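Local coordinates for protein glutathione s-transferase III (Zea mays, PDB 1AW9) that probably conjugates glutathione to hydrophobic electrophiles, releasing a halide from halogenated ones, and so takes part in detoxifying herbicides in maize, at residues R16-L21 / Q204-A209; V31-T36 / G52-L57; A88-A93 / E160-D165; S111-Q116 / L173-T178; N167-L172 / E195-R200. One frame throughout, in Å; residues are numbered along the deposited sequence.

Contact 1: residues R16-L21 / Q204-A209; sequences RVATVL and QKTVAA
Helix 12-23 and helix 201-209 come closest at Thr19 and Thr206, whose CA atoms lie only 5.9 Å apart, a spacing that small side chains allow. The two threonines cross at about a right angle. Both branches of Thr206 take part. The methyl CG2 stands anti to its own backbone N, which carries it to 3.8 Å from Thr19 OG1, with Ala18 CB 4.2 Å from the same methyl. The hydroxyl lies on the other branch, with OG1 beside the backbone N (chi1 -53°) and 3.8 Å from Thr19 CA. Instead of bonding directly to the facing helix segment, it reaches it through a water, which sits 3.0 Å from Thr206 OG1 and donates to Thr19 O at 2.9 Å. Asn22 ND2 and Ala202 O also hydrogen-bond to Thr206 OG1, so this buried oxygen has three polar neighbours, while Thr19 OG1 is spent on Val15 O of its own helix. A valine in place of Thr206 would probably leave Asn22 ND2 without this acceptor and break the water link between the two helices. The pairing is an example of close helix packing between domains in a glutathione transferase: the first helix of the thioredoxin-like domain rests against the last helix of the chain.

Contact 2: residues V31-T36 / G52-L57; sequences VPVDLT and GQIPAL
Leu35 and Ile54 meet where the loop after strand 28-31 passes over the approach to strand 56-59, and the course of Leu35 explains most of the contact. Its CB points at the facing segment. One bond further, CG lies 3.9 Å from Gly52 O, and there the chain forks. CD2 stays over the same carbonyl oxygen, 3.8 Å from Gly52 O, whereas CD1 runs to Ile54 and rests 3.7 Å from Ile54 CG1. A chi1 of -109°, well off a staggered position, brings CG over to Gly52, and chi2 then turns CD1 towards Ile54. Ile54 meets it with CG1 beside its own backbone N, and a further bend at chi2 sends Ile54 CD1 on to Val33 CG2 at 3.7 Å. The delta carbon thus lies against two residues of the loop, and Phe45 packs on both Leu35 and Ile54. The peptide between Ile54 and Pro55 is cis, the cis-proline of the thioredoxin fold, which glutathione transferases keep beside the glutathione site; Gln53 and Ile54 are likely to bind glutathione here, as in a close relative. Gly52, with positive phi (65°), turns the chain just ahead of them, and the Gln53 backbone N is held by Asn49 OD1. The apolar patch is carried on by a second subunit, where Pro121 of that neighbouring chain packs on Leu35 and its Leu122 on Ile54. On the polar side, Gln53 OE1 is hydrogen-bonded to His105 NE2 of a third subunit.

Contact 3: residues A88-A93 / E160-D165; sequences ATASAA and EFTLAD
Thr89 and Glu160 supply the polar link, a single weak hydrogen bond in which Thr89 OG1 donates to Glu160 OE2 at 3.1 Å. The glutamate reaches it by a bent route: CG lies between backbone N and carbonyl carbon (chi1 41°), and a second bend at chi2 brings the carboxylate across the threonine at about a right angle. The grip is imperfect, since Glu160 OE2 also comes within 3.3 Å of Thr89 O, another acceptor. An alanine at Glu160 would probably leave Thr89 OG1 without this acceptor and the loop without its one polar tie to the facing segment. Apolar contact is confined to two methyls, Ala90 CB and Thr162 CG2, 3.7 Å apart. Capping is a third kind of interaction, internal to each side rather than crossing between them. Thr162 and Asp165 form a capping box at the start of helix 163-166, the Ser/Thr-Xaa-Xaa-Asp motif that recurs in the core of glutathione transferases. Thr162 N points almost straight at Asp165 OD1 (3.0 Å, 177° at the hydrogen), meeting the carboxylate on its anti side, while Thr162 OG1 takes a weak bond from Ala164 N. Asp165 OD2 is held in turn by Trp193 NE1 and Leu156 N, which fixes the carboxylate from its other oxygen. In the 88-93 segment, Ser91 occupies the N-cap position of helix 92-122, its OG bonding weakly to Lys94 N.

Contact 4: residues S111-Q116 / L173-T178; sequences SPLVFQ and LYLSKT
Val114 and Tyr174 form the tight part of this contact, where helix 92-122 meets helix 169-176. Val114 lays both methyls against the tyrosine stem: CG2 is 3.7 Å from Tyr174 CB, and CG1 is 4.1 Å from Tyr174 CD2, at an oblique slant to the ring. Val114 CG2 also reaches the backbone, 4.1 Å from Leu175 N. With Tyr174 CG anti to the carbonyl carbon (chi1 -77°), the ring leans off towards helix 12-23, packing on Pro12 and Val15 and sending OH to a weak bond with Leu10 O. The looser part is the leucine pair, Leu113 CD1 and Leu175 CD2, which stand 4.3 Å apart and share Leu139 of helix 129-152 as a neighbour. Beyond it Leu175 O, near the end of its helix, is gripped twice by Thr178, from N and from OG1; the hydroxyl lies 2.8 Å from Leu175 O, in the carbonyl plane on a lone pair. On the partly exposed side, Phe115 meets Phe115 of a second subunit. Such packing belongs to the all-helical domain of glutathione transferases, and Tyr174 carries it up to Pro12 of the probable glutathione site.

Contact 5: residues N167-L172 / E195-R200; sequences NHASYL and EAIVAR
Leu172, one of the residues that touch Ile197, has its backbone N bonded to His168 O at 3.1 Å, the shortest backbone bond within either segment and a helical bond near the start of helix 169-176. This part of the chain offers Ala169 and Leu172 on one face, and a single side chain of helix 188-199 answers both. Ile197 places CG2 anti to its own backbone N, against Ala169 CB at 3.8 Å. Its other branch lies beside the backbone N and continues extended (chi2 176°), carrying Ile197 CD1 to Leu172 CD1 at a looser 4.3 Å. With only a methyl at Ala169, the branched side chain can lie close to the helix, and the two backbones approach to 7.1 Å between Ala169 CA and Ile197 CA. The ring of the preceding His168 is held by Ala164 O and Tyr146 OH and lies edge-to-face with Trp193. This is plain apolar helix packing inside the C-terminal domain. Around it, Leu172 also packs on Trp193 and Trp194 of helix 188-199, Tyr171 turns to helices 12-23 and 92-122, and Arg200 forms a salt bridge with Glu23 of helix 12-23.

Overall arrangement
Contact 1 opens at 16-21, in the first helix, and closes last, at 204-209, so the other four nest inside its loop. Contact 2 closes first, a short loop wholly within the thioredoxin-like domain. Contact 3 then opens at 88-93 and contact 4 at 111-116, both on helix 92-122. Because contact 3 closes at 160-165 before contact 4 does at 173-178, these two cross. Contact 5, opening at 167-172 and closing at 195-200, follows contact 3 in series but crosses contact 4, with which it shares helix 169-176. Contacts 3, 4 and 5 thus bind the helical bundle together, while contact 1 ties the last helix to the N-terminal domain.

Contact 1: residues R16-L21 / Q204-A209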
# COMPACT_ATOMS: atom_id res chain seq x y z
N ARG A 16 12.69 -26.15 4.22
CA ARG A 16 11.48 -26.95 4.07
C ARG A 16 11.77 -28.20 3.24
O ARG A 16 11.08 -29.22 3.37
CB ARG A 16 10.37 -26.17 3.35
CG ARG A 16 9.03 -26.97 3.18
CD ARG A 16 7.89 -26.33 2.29
NE ARG A 16 7.32 -25.13 2.90
CZ ARG A 16 7.67 -23.89 2.57
NH1 ARG A 16 8.55 -23.69 1.60
NH2 ARG A 16 7.32 -22.88 3.36
N VAL A 17 12.71 -28.08 2.29
CA VAL A 17 13.05 -29.21 1.42
C VAL A 17 13.99 -30.15 2.16
O VAL A 17 13.79 -31.35 2.13
CB VAL A 17 13.68 -28.76 0.08
CG1 VAL A 17 13.98 -29.98 -0.77
CG2 VAL A 17 12.72 -27.86 -0.65
N ALA A 18 14.99 -29.59 2.82
CA ALA A 18 15.95 -30.36 3.60
C ALA A 18 15.15 -31.21 4.62
O ALA A 18 15.44 -32.39 4.83
CB ALA A 18 16.91 -29.40 4.32
N THR A 19 14.10 -30.61 5.19
CA THR A 19 13.24 -31.28 6.15
C THR A 19 12.77 -32.60 5.57
O THR A 19 12.97 -33.66 6.15
CB THR A 19 12.00 -30.40 6.50
OG1 THR A 19 12.43 -29.24 7.23
CG2 THR A 19 11.02 -31.13 7.36
N VAL A 20 12.17 -32.55 4.39
CA VAL A 20 11.68 -33.74 3.76
C VAL A 20 12.82 -34.68 3.32
O VAL A 20 12.67 -35.90 3.41
CB VAL A 20 10.71 -33.38 2.62
CG1 VAL A 20 10.44 -34.55 1.72
CG2 VAL A 20 9.40 -32.95 3.23
N LEU A 21 13.98 -34.16 2.93
CA LEU A 21 15.07 -35.05 2.51
C LEU A 21 15.61 -35.86 3.69
O LEU A 21 15.90 -37.05 3.53
CB LEU A 21 16.20 -34.28 1.79
CG LEU A 21 15.89 -33.54 0.47
CD1 LEU A 21 17.08 -32.74 0.05
CD2 LEU A 21 15.49 -34.45 -0.65
N GLN A 204 15.68 -32.92 13.98
CA GLN A 204 16.83 -32.57 14.81
C GLN A 204 18.06 -32.38 13.96
O GLN A 204 18.87 -31.48 14.21
CB GLN A 204 17.10 -33.67 15.83
CG GLN A 204 16.16 -33.60 17.00
CD GLN A 204 16.17 -32.20 17.57
OE1 GLN A 204 17.12 -31.81 18.25
NE2 GLN A 204 15.17 -31.40 17.21
N LYS A 205 18.17 -33.24 12.95
CA LYS A 205 19.28 -33.24 12.00
C LYS A 205 19.21 -31.95 11.18
O LYS A 205 20.18 -31.18 11.10
CB LYS A 205 19.15 -34.46 11.06
CG LYS A 205 20.45 -34.94 10.35
CD LYS A 205 20.18 -36.10 9.35
CE LYS A 205 19.31 -37.23 9.98
NZ LYS A 205 18.68 -38.16 8.97
N THR A 206 18.03 -31.71 10.61
CA THR A 206 17.78 -30.52 9.81
C THR A 206 18.19 -29.25 10.56
O THR A 206 18.98 -28.47 10.07
CB THR A 206 16.30 -30.43 9.44
OG1 THR A 206 15.88 -31.66 8.83
CG2 THR A 206 16.07 -29.26 8.47
N VAL A 207 17.66 -29.07 11.77
CA VAL A 207 17.98 -27.90 12.57
C VAL A 207 19.48 -27.79 12.76
O VAL A 207 20.04 -26.70 12.71
CB VAL A 207 17.31 -27.98 13.98
CG1 VAL A 207 17.95 -26.97 14.92
CG2 VAL A 207 15.81 -27.71 13.89
N ALA A 208 20.10 -28.94 13.01
CA ALA A 208 21.54 -29.01 13.22
C ALA A 208 22.35 -28.43 12.06
O ALA A 208 23.45 -27.88 12.28
CB ALA A 208 21.94 -30.44 13.44
N ALA A 209 21.83 -28.56 10.85
CA ALA A 209 22.50 -28.06 9.65
C ALA A 209 22.36 -26.54 9.36
O ALA A 209 23.13 -26.00 8.57
CB ALA A 209 22.05 -28.88 8.43
O HOH W 1 13.42 -33.32 8.96

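Contact 2: residues V31-T36 / G52-L57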
# COMPACT_ATOMS: atom_id res chain seq x y z
N VAL A 31 23.84 -26.73 -2.14
CA VAL A 31 24.74 -25.87 -2.91
C VAL A 31 24.28 -24.41 -2.99
O VAL A 31 23.24 -24.14 -3.58
CB VAL A 31 24.82 -26.31 -4.38
CG1 VAL A 31 26.00 -25.62 -5.06
CG2 VAL A 31 24.86 -27.81 -4.49
N PRO A 32 25.03 -23.48 -2.38
CA PRO A 32 24.66 -22.05 -2.43
C PRO A 32 25.00 -21.54 -3.84
O PRO A 32 26.00 -21.96 -4.41
CB PRO A 32 25.56 -21.42 -1.37
CG PRO A 32 25.72 -22.53 -0.38
CD PRO A 32 25.98 -23.72 -1.29
N VAL A 33 24.13 -20.69 -4.40
CA VAL A 33 24.33 -20.16 -5.74
C VAL A 33 24.18 -18.67 -5.88
O VAL A 33 23.47 -18.01 -5.12
CB VAL A 33 23.39 -20.82 -6.80
CG1 VAL A 33 24.00 -22.13 -7.28
CG2 VAL A 33 21.97 -21.02 -6.25
N ASP A 34 24.91 -18.15 -6.86
CA ASP A 34 24.88 -16.74 -7.20
C ASP A 34 23.74 -16.62 -8.19
O ASP A 34 23.82 -17.15 -9.30
CB ASP A 34 26.20 -16.35 -7.87
CG ASP A 34 26.38 -14.84 -8.00
OD1 ASP A 34 25.76 -14.24 -8.90
OD2 ASP A 34 27.16 -14.27 -7.20
N LEU A 35 22.65 -15.98 -7.75
CA LEU A 35 21.46 -15.80 -8.59
C LEU A 35 21.69 -14.81 -9.72
O LEU A 35 21.43 -15.10 -10.90
CB LEU A 35 20.29 -15.32 -7.73
CG LEU A 35 19.20 -16.35 -7.51
CD1 LEU A 35 19.81 -17.70 -7.16
CD2 LEU A 35 18.31 -15.86 -6.41
N THR A 36 22.16 -13.62 -9.35
CA THR A 36 22.44 -12.56 -10.29
C THR A 36 23.61 -11.75 -9.75
O THR A 36 24.24 -10.99 -10.49
CB THR A 36 21.21 -11.62 -10.46
OG1 THR A 36 20.83 -11.09 -9.18
CG2 THR A 36 20.01 -12.38 -11.09
N GLY A 52 13.91 -18.07 -11.66
CA GLY A 52 15.04 -17.53 -10.93
C GLY A 52 14.92 -17.48 -9.42
O GLY A 52 15.50 -16.58 -8.79
N GLN A 53 14.16 -18.41 -8.85
CA GLN A 53 13.97 -18.50 -7.41
C GLN A 53 14.57 -19.79 -6.87
O GLN A 53 14.72 -20.80 -7.57
CB GLN A 53 12.48 -18.44 -7.02
CG GLN A 53 11.91 -17.04 -6.98
CD GLN A 53 10.51 -16.96 -7.58
OE1 GLN A 53 9.62 -17.72 -7.20
NE2 GLN A 53 10.32 -16.06 -8.55
N ILE A 54 14.99 -19.67 -5.63
CA ILE A 54 15.58 -20.74 -4.84
C ILE A 54 14.41 -21.34 -4.02
O ILE A 54 13.49 -20.59 -3.61
CB ILE A 54 16.68 -20.08 -3.94
CG1 ILE A 54 17.94 -19.86 -4.76
CG2 ILE A 54 16.90 -20.82 -2.66
CD1 ILE A 54 18.32 -21.03 -5.60
N PRO A 55 14.42 -22.66 -3.74
CA PRO A 55 15.44 -23.62 -4.13
C PRO A 55 15.14 -24.34 -5.43
O PRO A 55 14.07 -24.18 -6.03
CB PRO A 55 15.40 -24.61 -2.98
CG PRO A 55 13.93 -24.73 -2.73
CD PRO A 55 13.47 -23.28 -2.78
N ALA A 56 16.12 -25.11 -5.88
CA ALA A 56 15.98 -25.97 -7.05
C ALA A 56 16.64 -27.28 -6.62
O ALA A 56 17.52 -27.31 -5.75
CB ALA A 56 16.68 -25.39 -8.25
N LEU A 57 16.17 -28.38 -7.15
CA LEU A 57 16.80 -29.63 -6.77
C LEU A 57 17.08 -30.38 -8.03
O LEU A 57 16.23 -30.39 -8.94
CB LEU A 57 15.88 -30.45 -5.86
CG LEU A 57 16.37 -31.85 -5.46
CD1 LEU A 57 16.79 -31.87 -4.01
CD2 LEU A 57 15.27 -32.83 -5.69

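Contact 3: residues A88-A93 / E160-D165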
# COMPACT_ATOMS: atom_id res chain seq x y z
N ALA A 88 -0.84 -44.49 3.44
CA ALA A 88 -2.15 -44.82 2.87
C ALA A 88 -3.15 -44.96 4.03
O ALA A 88 -4.37 -45.11 3.82
CB ALA A 88 -2.07 -46.09 2.04
N THR A 89 -2.62 -44.92 5.25
CA THR A 89 -3.43 -44.98 6.46
C THR A 89 -3.96 -43.58 6.81
O THR A 89 -4.95 -43.46 7.55
CB THR A 89 -2.60 -45.52 7.64
OG1 THR A 89 -1.26 -44.98 7.57
CG2 THR A 89 -2.56 -47.06 7.63
N ALA A 90 -3.30 -42.54 6.31
CA ALA A 90 -3.72 -41.16 6.57
C ALA A 90 -4.96 -40.88 5.73
O ALA A 90 -5.17 -41.53 4.71
CB ALA A 90 -2.59 -40.19 6.22
N SER A 91 -5.81 -39.96 6.16
CA SER A 91 -7.00 -39.64 5.37
C SER A 91 -6.52 -38.90 4.13
O SER A 91 -5.75 -37.94 4.25
CB SER A 91 -7.94 -38.72 6.16
OG SER A 91 -9.03 -38.28 5.34
N ALA A 92 -6.95 -39.32 2.95
CA ALA A 92 -6.55 -38.64 1.71
C ALA A 92 -7.21 -37.28 1.56
O ALA A 92 -6.64 -36.38 0.95
CB ALA A 92 -6.88 -39.49 0.52
N ALA A 93 -8.44 -37.15 2.07
CA ALA A 93 -9.18 -35.91 2.01
C ALA A 93 -8.51 -34.89 2.91
O ALA A 93 -8.34 -33.75 2.51
CB ALA A 93 -10.62 -36.13 2.44
N GLU A 160 -1.09 -40.10 12.05
CA GLU A 160 0.33 -40.09 11.71
C GLU A 160 0.85 -38.82 11.09
O GLU A 160 0.10 -38.05 10.50
CB GLU A 160 0.65 -41.26 10.79
CG GLU A 160 -0.40 -41.52 9.72
CD GLU A 160 -1.23 -42.77 10.00
OE1 GLU A 160 -0.70 -43.68 10.68
OE2 GLU A 160 -2.40 -42.82 9.54
N PHE A 161 2.15 -38.63 11.25
CA PHE A 161 2.88 -37.50 10.73
C PHE A 161 3.01 -37.72 9.22
O PHE A 161 3.41 -38.80 8.77
CB PHE A 161 4.24 -37.45 11.43
CG PHE A 161 5.18 -36.44 10.87
CD1 PHE A 161 6.03 -36.78 9.81
CD2 PHE A 161 5.30 -35.19 11.45
CE1 PHE A 161 6.99 -35.90 9.36
CE2 PHE A 161 6.27 -34.27 11.00
CZ PHE A 161 7.11 -34.63 9.96
N THR A 162 2.57 -36.73 8.44
CA THR A 162 2.63 -36.84 7.01
C THR A 162 3.34 -35.62 6.43
O THR A 162 3.89 -34.80 7.17
CB THR A 162 1.21 -36.96 6.36
OG1 THR A 162 0.44 -35.78 6.64
CG2 THR A 162 0.46 -38.19 6.90
N LEU A 163 3.34 -35.54 5.10
CA LEU A 163 3.94 -34.45 4.36
C LEU A 163 3.30 -33.12 4.80
O LEU A 163 3.99 -32.11 4.96
CB LEU A 163 3.72 -34.68 2.87
CG LEU A 163 4.38 -33.71 1.88
CD1 LEU A 163 5.91 -33.78 2.00
CD2 LEU A 163 3.92 -34.04 0.47
N ALA A 164 1.99 -33.15 5.03
CA ALA A 164 1.27 -31.96 5.47
C ALA A 164 1.94 -31.31 6.68
O ALA A 164 2.12 -30.09 6.69
CB ALA A 164 -0.20 -32.29 5.77
N ASP A 165 2.38 -32.10 7.67
CA ASP A 165 3.02 -31.52 8.87
C ASP A 165 4.44 -31.06 8.61
O ASP A 165 4.85 -30.00 9.10
CB ASP A 165 3.03 -32.51 10.05
CG ASP A 165 1.69 -33.21 10.25
OD1 ASP A 165 1.49 -34.23 9.60
OD2 ASP A 165 0.81 -32.75 11.00

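Contact 4: residues S111-Q116 / L173-T178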
# COMPACT_ATOMS: atom_id res chain seq x y z
N SER A 111 5.51 -16.21 6.41
CA SER A 111 6.71 -15.61 5.83
C SER A 111 6.89 -14.12 6.03
O SER A 111 8.02 -13.68 6.29
CB SER A 111 6.88 -15.96 4.35
OG SER A 111 5.70 -15.65 3.64
N PRO A 112 5.83 -13.28 5.83
CA PRO A 112 6.05 -11.84 6.04
C PRO A 112 6.55 -11.56 7.45
O PRO A 112 7.35 -10.67 7.65
CB PRO A 112 4.65 -11.26 5.88
CG PRO A 112 4.05 -12.14 4.85
CD PRO A 112 4.51 -13.52 5.23
N LEU A 113 6.06 -12.33 8.42
CA LEU A 113 6.46 -12.16 9.81
C LEU A 113 7.94 -12.49 10.02
O LEU A 113 8.65 -11.79 10.73
CB LEU A 113 5.57 -13.02 10.73
CG LEU A 113 4.11 -12.58 10.86
CD1 LEU A 113 3.39 -13.51 11.79
CD2 LEU A 113 4.01 -11.18 11.40
N VAL A 114 8.40 -13.57 9.39
CA VAL A 114 9.81 -13.98 9.50
C VAL A 114 10.67 -12.98 8.78
O VAL A 114 11.73 -12.60 9.26
CB VAL A 114 10.02 -15.39 8.91
CG1 VAL A 114 11.49 -15.63 8.68
CG2 VAL A 114 9.43 -16.43 9.88
N PHE A 115 10.16 -12.47 7.67
CA PHE A 115 10.88 -11.49 6.91
C PHE A 115 11.07 -10.14 7.62
O PHE A 115 12.16 -9.56 7.57
CB PHE A 115 10.22 -11.23 5.58
CG PHE A 115 10.82 -10.08 4.90
CD1 PHE A 115 12.13 -10.17 4.44
CD2 PHE A 115 10.17 -8.86 4.87
CE1 PHE A 115 12.79 -9.06 3.96
CE2 PHE A 115 10.81 -7.74 4.40
CZ PHE A 115 12.14 -7.84 3.94
N GLN A 116 10.00 -9.58 8.15
CA GLN A 116 10.08 -8.31 8.85
C GLN A 116 10.81 -8.37 10.20
O GLN A 116 11.54 -7.45 10.57
CB GLN A 116 8.67 -7.76 9.09
CG GLN A 116 7.91 -7.42 7.87
CD GLN A 116 8.48 -6.24 7.18
OE1 GLN A 116 9.06 -5.36 7.82
NE2 GLN A 116 8.34 -6.18 5.89
N LEU A 173 9.65 -23.21 13.01
CA LEU A 173 10.97 -23.04 13.61
C LEU A 173 11.36 -21.56 13.62
O LEU A 173 11.67 -21.00 14.66
CB LEU A 173 12.00 -23.87 12.82
CG LEU A 173 13.42 -24.02 13.36
CD1 LEU A 173 14.27 -22.81 13.01
CD2 LEU A 173 13.40 -24.23 14.87
N TYR A 174 11.32 -20.91 12.47
CA TYR A 174 11.68 -19.50 12.40
C TYR A 174 10.73 -18.60 13.19
O TYR A 174 11.18 -17.68 13.86
CB TYR A 174 11.80 -19.04 10.95
CG TYR A 174 13.10 -19.49 10.32
CD1 TYR A 174 13.34 -20.84 10.08
CD2 TYR A 174 14.10 -18.57 10.00
CE1 TYR A 174 14.56 -21.27 9.52
CE2 TYR A 174 15.32 -18.99 9.45
CZ TYR A 174 15.54 -20.34 9.21
OH TYR A 174 16.70 -20.76 8.60
N LEU A 175 9.43 -18.89 13.13
CA LEU A 175 8.43 -18.13 13.88
C LEU A 175 8.78 -18.16 15.37
O LEU A 175 8.62 -17.15 16.06
CB LEU A 175 7.06 -18.77 13.74
CG LEU A 175 5.89 -18.06 13.06
CD1 LEU A 175 4.62 -18.65 13.67
CD2 LEU A 175 5.91 -16.57 13.33
N SER A 176 9.25 -19.31 15.86
CA SER A 176 9.61 -19.46 17.28
C SER A 176 10.76 -18.55 17.73
O SER A 176 10.87 -18.26 18.91
CB SER A 176 9.91 -20.91 17.64
OG SER A 176 11.13 -21.33 17.07
N LYS A 177 11.57 -18.08 16.79
CA LYS A 177 12.67 -17.17 17.11
C LYS A 177 12.28 -15.71 17.02
O LYS A 177 13.12 -14.83 17.14
CB LYS A 177 13.84 -17.44 16.19
CG LYS A 177 14.32 -18.80 16.45
CD LYS A 177 15.41 -19.24 15.56
CE LYS A 177 15.87 -20.61 16.04
NZ LYS A 177 15.87 -20.71 17.55
N THR A 178 10.99 -15.44 16.81
CA THR A 178 10.54 -14.05 16.72
C THR A 178 9.70 -13.72 17.93
O THR A 178 9.26 -14.61 18.69
CB THR A 178 9.58 -13.78 15.49
OG1 THR A 178 8.31 -14.38 15.72
CG2 THR A 178 10.14 -14.31 14.22

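Contact 5: residues N167-L172 / E195-R200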
# COMPACT_ATOMS: atom_id res chain seq x y z
N ASN A 167 5.82 -29.91 5.94
CA ASN A 167 5.87 -28.67 5.15
C ASN A 167 5.78 -27.42 6.02
O ASN A 167 6.18 -26.33 5.61
CB ASN A 167 4.79 -28.67 4.07
CG ASN A 167 5.24 -29.37 2.78
OD1 ASN A 167 6.42 -29.73 2.63
ND2 ASN A 167 4.34 -29.51 1.83
N HIS A 168 5.32 -27.60 7.26
CA HIS A 168 5.18 -26.51 8.20
C HIS A 168 6.40 -26.31 9.03
O HIS A 168 6.62 -25.21 9.50
CB HIS A 168 4.08 -26.79 9.20
CG HIS A 168 2.71 -26.62 8.64
ND1 HIS A 168 2.06 -27.60 7.94
CD2 HIS A 168 1.84 -25.59 8.75
CE1 HIS A 168 0.85 -27.19 7.64
NE2 HIS A 168 0.68 -25.96 8.12
N ALA A 169 7.19 -27.35 9.24
CA ALA A 169 8.31 -27.26 10.15
C ALA A 169 9.32 -26.12 10.12
O ALA A 169 9.65 -25.57 11.19
CB ALA A 169 9.02 -28.59 10.22
N SER A 170 9.84 -25.75 8.94
CA SER A 170 10.83 -24.69 8.86
C SER A 170 10.27 -23.35 9.26
O SER A 170 10.92 -22.61 9.98
CB SER A 170 11.50 -24.60 7.49
OG SER A 170 10.61 -24.24 6.49
N TYR A 171 9.04 -23.05 8.84
CA TYR A 171 8.45 -21.80 9.23
C TYR A 171 8.01 -21.74 10.68
O TYR A 171 8.10 -20.68 11.29
CB TYR A 171 7.38 -21.36 8.24
CG TYR A 171 7.99 -20.52 7.12
CD1 TYR A 171 8.19 -19.14 7.29
CD2 TYR A 171 8.38 -21.10 5.91
CE1 TYR A 171 8.76 -18.38 6.28
CE2 TYR A 171 8.96 -20.32 4.89
CZ TYR A 171 9.14 -18.97 5.09
OH TYR A 171 9.68 -18.18 4.09
N LEU A 172 7.62 -22.87 11.28
CA LEU A 172 7.27 -22.89 12.69
C LEU A 172 8.56 -22.61 13.48
O LEU A 172 8.57 -21.86 14.47
CB LEU A 172 6.68 -24.24 13.10
CG LEU A 172 5.20 -24.50 12.81
CD1 LEU A 172 4.91 -25.90 13.25
CD2 LEU A 172 4.27 -23.52 13.54
N GLU A 195 5.72 -29.10 19.27
CA GLU A 195 6.74 -29.71 20.07
C GLU A 195 6.97 -31.13 19.67
O GLU A 195 8.11 -31.61 19.74
CB GLU A 195 6.41 -29.57 21.51
CG GLU A 195 6.74 -28.18 21.90
CD GLU A 195 6.29 -27.84 23.28
OE1 GLU A 195 5.36 -28.51 23.80
OE2 GLU A 195 6.86 -26.87 23.84
N ALA A 196 5.92 -31.79 19.19
CA ALA A 196 6.09 -33.15 18.71
C ALA A 196 6.98 -33.14 17.46
O ALA A 196 7.84 -34.00 17.29
CB ALA A 196 4.76 -33.76 18.38
N ILE A 197 6.79 -32.15 16.57
CA ILE A 197 7.59 -32.08 15.32
C ILE A 197 9.08 -31.84 15.58
O ILE A 197 9.93 -32.38 14.89
CB ILE A 197 7.07 -30.96 14.33
CG1 ILE A 197 5.62 -31.23 13.91
CG2 ILE A 197 7.97 -30.87 13.09
CD1 ILE A 197 5.01 -30.15 13.03
N VAL A 198 9.39 -30.98 16.55
CA VAL A 198 10.78 -30.68 16.88
C VAL A 198 11.48 -31.90 17.44
O VAL A 198 12.67 -32.04 17.27
CB VAL A 198 10.92 -29.55 17.92
CG1 VAL A 198 12.12 -28.66 17.58
CG2 VAL A 198 9.71 -28.74 17.96
N ALA A 199 10.74 -32.74 18.17
CA ALA A 199 11.25 -33.98 18.77
C ALA A 199 11.70 -35.01 17.75
O ALA A 199 12.51 -35.89 18.08
CB ALA A 199 10.19 -34.60 19.71
N ARG A 200 11.19 -34.91 16.53
CA ARG A 200 11.55 -35.85 15.48
C ARG A 200 13.06 -35.84 15.20
O ARG A 200 13.65 -34.78 14.98
CB ARG A 200 10.79 -35.53 14.21
CG ARG A 200 9.33 -35.72 14.30
CD ARG A 200 8.83 -36.14 12.94
NE ARG A 200 7.97 -37.31 13.04
CZ ARG A 200 7.88 -38.29 12.15
NH1 ARG A 200 8.62 -38.27 11.04
NH2 ARG A 200 7.01 -39.25 12.33